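Local coordinates for protein Ribose/Galactose Isomerase (Vibrio parahaemolyticus, PDB 3ONO) that probably interconverts aldose and ketose sugar phosphates, as expected of a member of the LacAB/RpiB isomerase family, at residues 96-101 and 130-135. Sequence-based numbering, arbitrary orientation. Where two conformers were deposited one is given.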
ATOM      1  N   LEU A  96       7.030   1.841   5.800  1.00 16.47           N
ATOM      2  CA  LEU A  96       5.928   0.893   5.652  1.00 18.11           C
ATOM      3  C   LEU A  96       6.184  -0.188   4.607  1.00 21.49           C
ATOM      4  O   LEU A  96       5.552  -1.241   4.627  1.00 23.21           O
ATOM      5  CB  LEU A  96       4.651   1.655   5.298  1.00 19.35           C
ATOM      6  CG  LEU A  96       4.252   2.697   6.347  1.00 26.05           C
ATOM      7  CD1 LEU A  96       2.993   3.403   5.882  1.00 32.59           C
ATOM      8  CD2 LEU A  96       4.035   2.057   7.715  1.00 24.54           C
ATOM      9  N   GLU A  97       7.101   0.071   3.689  1.00 19.86           N
ATOM     10  CA  GLU A  97       7.400  -0.893   2.618  1.00 20.58           C
ATOM     11  C   GLU A  97       8.842  -0.590   2.207  1.00 22.74           C
ATOM     12  O   GLU A  97       9.353   0.490   2.506  1.00 21.01           O
ATOM     13  CB  GLU A  97       6.389  -0.771   1.481  1.00 24.92           C
ATOM     14  CG  GLU A  97       6.328   0.599   0.831  1.00 25.10           C
ATOM     15  CD  GLU A  97       7.260   0.667  -0.362  1.00 33.06           C
ATOM     16  OE1 GLU A  97       7.934  -0.351  -0.632  1.00 27.01           O
ATOM     17  OE2 GLU A  97       7.317   1.712  -1.035  1.00 40.08           O
ATOM     18  N   PRO A  98       9.528  -1.550   1.594  1.00 21.69           N
ATOM     19  CA  PRO A  98      10.976  -1.440   1.372  1.00 19.71           C
ATOM     20  C   PRO A  98      11.479  -0.166   0.694  1.00 22.80           C
ATOM     21  O   PRO A  98      12.528   0.343   1.091  1.00 21.85           O
ATOM     22  CB  PRO A  98      11.289  -2.649   0.491  1.00 22.88           C
ATOM     23  CG  PRO A  98      10.237  -3.631   0.863  1.00 24.98           C
ATOM     24  CD  PRO A  98       9.000  -2.867   1.177  1.00 24.38           C
ATOM     25  N   SER A  99      10.785   0.350  -0.314  0.59 21.02           N
ATOM     26  CA  SER A  99      11.335   1.535  -0.977  0.59 20.51           C
ATOM     27  C   SER A  99      11.262   2.797  -0.094  0.59 19.07           C
ATOM     28  O   SER A  99      11.961   3.784  -0.354  0.59 19.48           O
ATOM     29  CB  SER A  99      10.693   1.774  -2.348  0.59 20.49           C
ATOM     30  OG  SER A  99       9.525   2.557  -2.239  0.59 24.27           O
ATOM     31  N   ASP A 100      10.428   2.777   0.944  1.00 17.28           N
ATOM     32  CA  ASP A 100      10.468   3.870   1.939  1.00 17.38           C
ATOM     33  C   ASP A 100      11.841   3.993   2.585  1.00 19.28           C
ATOM     34  O   ASP A 100      12.319   5.098   2.860  1.00 19.80           O
ATOM     35  CB  ASP A 100       9.461   3.642   3.082  1.00 17.20           C
ATOM     36  CG  ASP A 100       8.000   3.739   2.625  1.00 18.85           C
ATOM     37  OD1 ASP A 100       7.721   4.394   1.602  1.00 21.01           O
ATOM     38  OD2 ASP A 100       7.118   3.181   3.329  1.00 21.52           O
ATOM     39  N   ALA A 101      12.439   2.847   2.906  1.00 19.11           N
ATOM     40  CA  ALA A 101      13.706   2.808   3.624  1.00 20.26           C
ATOM     41  C   ALA A 101      14.821   3.356   2.737  1.00 22.33           C
ATOM     42  O   ALA A 101      15.651   4.168   3.181  1.00 24.47           O
ATOM     43  CB  ALA A 101      14.034   1.372   4.040  1.00 20.91           C
ATOM     44  N   ARG A 130      11.426  -7.974   7.011  1.00 20.06           N
ATOM     45  CA  ARG A 130      12.723  -8.408   6.504  1.00 22.17           C
ATOM     46  C   ARG A 130      13.209  -7.540   5.343  1.00 19.45           C
ATOM     47  O   ARG A 130      14.363  -7.099   5.316  1.00 25.10           O
ATOM     48  CB  ARG A 130      12.643  -9.877   6.041  1.00 22.99           C
ATOM     49  CG  ARG A 130      13.967 -10.431   5.553  1.00 24.71           C
ATOM     50  CD  ARG A 130      13.797 -11.891   5.047  1.00 32.52           C
ATOM     51  NE  ARG A 130      13.179 -12.719   6.081  1.00 34.09           N
ATOM     52  CZ  ARG A 130      12.482 -13.839   5.869  1.00 41.00           C
ATOM     53  NH1 ARG A 130      12.278 -14.305   4.634  1.00 35.92           N
ATOM     54  NH2 ARG A 130      11.965 -14.488   6.909  1.00 43.71           N
ATOM     55  N   TYR A 131      12.321  -7.321   4.375  1.00 19.43           N
ATOM     56  CA  TYR A 131      12.668  -6.608   3.153  1.00 22.09           C
ATOM     57  C   TYR A 131      12.979  -5.132   3.466  1.00 22.03           C
ATOM     58  O   TYR A 131      13.857  -4.510   2.857  1.00 23.25           O
ATOM     59  CB  TYR A 131      11.517  -6.691   2.162  1.00 19.31           C
ATOM     60  CG  TYR A 131      11.154  -8.092   1.685  1.00 19.70           C
ATOM     61  CD1 TYR A 131      11.943  -9.200   1.999  1.00 25.51           C
ATOM     62  CD2 TYR A 131      10.009  -8.302   0.917  1.00 21.42           C
ATOM     63  CE1 TYR A 131      11.590 -10.483   1.533  1.00 24.70           C
ATOM     64  CE2 TYR A 131       9.665  -9.552   0.461  1.00 25.19           C
ATOM     65  CZ  TYR A 131      10.441 -10.637   0.781  1.00 28.81           C
ATOM     66  OH  TYR A 131      10.061 -11.874   0.294  1.00 28.36           O
ATOM     67  N   ILE A 132      12.234  -4.573   4.407  1.00 20.65           N
ATOM     68  CA  ILE A 132      12.527  -3.214   4.876  1.00 19.28           C
ATOM     69  C   ILE A 132      13.949  -3.140   5.421  1.00 23.26           C
ATOM     70  O   ILE A 132      14.691  -2.208   5.110  1.00 22.41           O
ATOM     71  CB  ILE A 132      11.514  -2.758   5.953  1.00 19.13           C
ATOM     72  CG1 ILE A 132      10.184  -2.355   5.299  1.00 18.83           C
ATOM     73  CG2 ILE A 132      12.117  -1.611   6.846  1.00 19.88           C
ATOM     74  CD1 ILE A 132       9.017  -2.227   6.317  1.00 19.42           C
ATOM     75  N   PHE A 133      14.350  -4.123   6.223  1.00 22.02           N
ATOM     76  CA  PHE A 133      15.678  -4.092   6.809  1.00 21.40           C
ATOM     77  C   PHE A 133      16.746  -4.267   5.734  1.00 22.87           C
ATOM     78  O   PHE A 133      17.815  -3.663   5.797  1.00 25.23           O
ATOM     79  CB  PHE A 133      15.828  -5.156   7.907  1.00 23.48           C
ATOM     80  CG  PHE A 133      14.983  -4.894   9.142  1.00 24.05           C
ATOM     81  CD1 PHE A 133      14.541  -3.612   9.450  1.00 21.19           C
ATOM     82  CD2 PHE A 133      14.636  -5.934   9.994  1.00 23.57           C
ATOM     83  CE1 PHE A 133      13.746  -3.360  10.606  1.00 21.70           C
ATOM     84  CE2 PHE A 133      13.859  -5.718  11.144  1.00 21.01           C
ATOM     85  CZ  PHE A 133      13.405  -4.407  11.462  1.00 22.98           C
ATOM     86  N   GLU A 134      16.443  -5.095   4.744  1.00 23.85           N
ATOM     87  CA  GLU A 134      17.351  -5.298   3.626  1.00 26.26           C
ATOM     88  C   GLU A 134      17.666  -3.993   2.920  1.00 26.99           C
ATOM     89  O   GLU A 134      18.811  -3.745   2.558  1.00 32.41           O
ATOM     90  CB  GLU A 134      16.744  -6.294   2.623  1.00 25.41           C
ATOM     91  CG  GLU A 134      16.632  -7.686   3.198  1.00 27.26           C
ATOM     92  CD  GLU A 134      15.970  -8.685   2.230  1.00 31.75           C
ATOM     93  OE1 GLU A 134      15.521  -8.268   1.138  1.00 30.40           O
ATOM     94  OE2 GLU A 134      15.905  -9.884   2.577  1.00 30.41           O
ATOM     95  N   LYS A 135      16.641  -3.177   2.676  1.00 22.90           N
ATOM     96  CA  LYS A 135      16.859  -1.914   1.980  1.00 21.05           C
ATOM     97  C   LYS A 135      17.390  -0.804   2.910  1.00 26.24           C
ATOM     98  O   LYS A 135      18.145   0.072   2.475  1.00 28.48           O
ATOM     99  CB  LYS A 135      15.587  -1.466   1.264  1.00 20.56           C
ATOM    100  CG  LYS A 135      15.049  -2.460   0.230  1.00 25.11           C
ATOM    101  CD  LYS A 135      16.136  -2.990  -0.680  1.00 22.77           C
ATOM    102  CE  LYS A 135      15.513  -4.007  -1.671  1.00 28.40           C
ATOM    103  NZ  LYS A 135      16.522  -4.865  -2.322  1.00 32.85           N
TER
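In the alpha-beta-alpha sandwich of this RpiB-type fold, the capped N-terminus of helix 98-108, which follows strand 92-94, outermost in this chain's sheet, packs on helix 125-136, chiefly through Pro98 against Tyr131, Ile132 and Lys135. No hydrogen bond crosses the contact, and the CA atoms of Pro98 and Ile132 come within 4.2 Å; the helices meet by van der Waals packing, mostly carbon on carbon, with carbonyl oxygens taking part. The Pro98 ring lies alongside Tyr131, CG 3.6 Å from Tyr131 CB, while the phenol continues toward a second subunit. Ile132 CG1, anti to its own carbonyl carbon (chi1 -77°), reaches the Glu97-Pro98 peptide, and its CD1 ends 3.9 Å from Leu96 C. Lys135 meets Pro98 with the base of its chain, CB 3.6 Å from Pro98 O and CG 3.8 Å from Pro98 CB; the bend at chi2 (-46°) turns the rest aside, NZ pairing with Glu134 of the second subunit. Around Pro98, Glu97 (the N-cap) and Asp100 form a capping box: Glu97 OE1 accepts from Ser99 N, above the carboxylate plane, and Asp100 OD2 from Glu97 N, 49° out of its own. Lys119 of a third subunit bridges both acids. Asp100 OD2 presents its anti lone pair to Leu96 N at 2.8 Å.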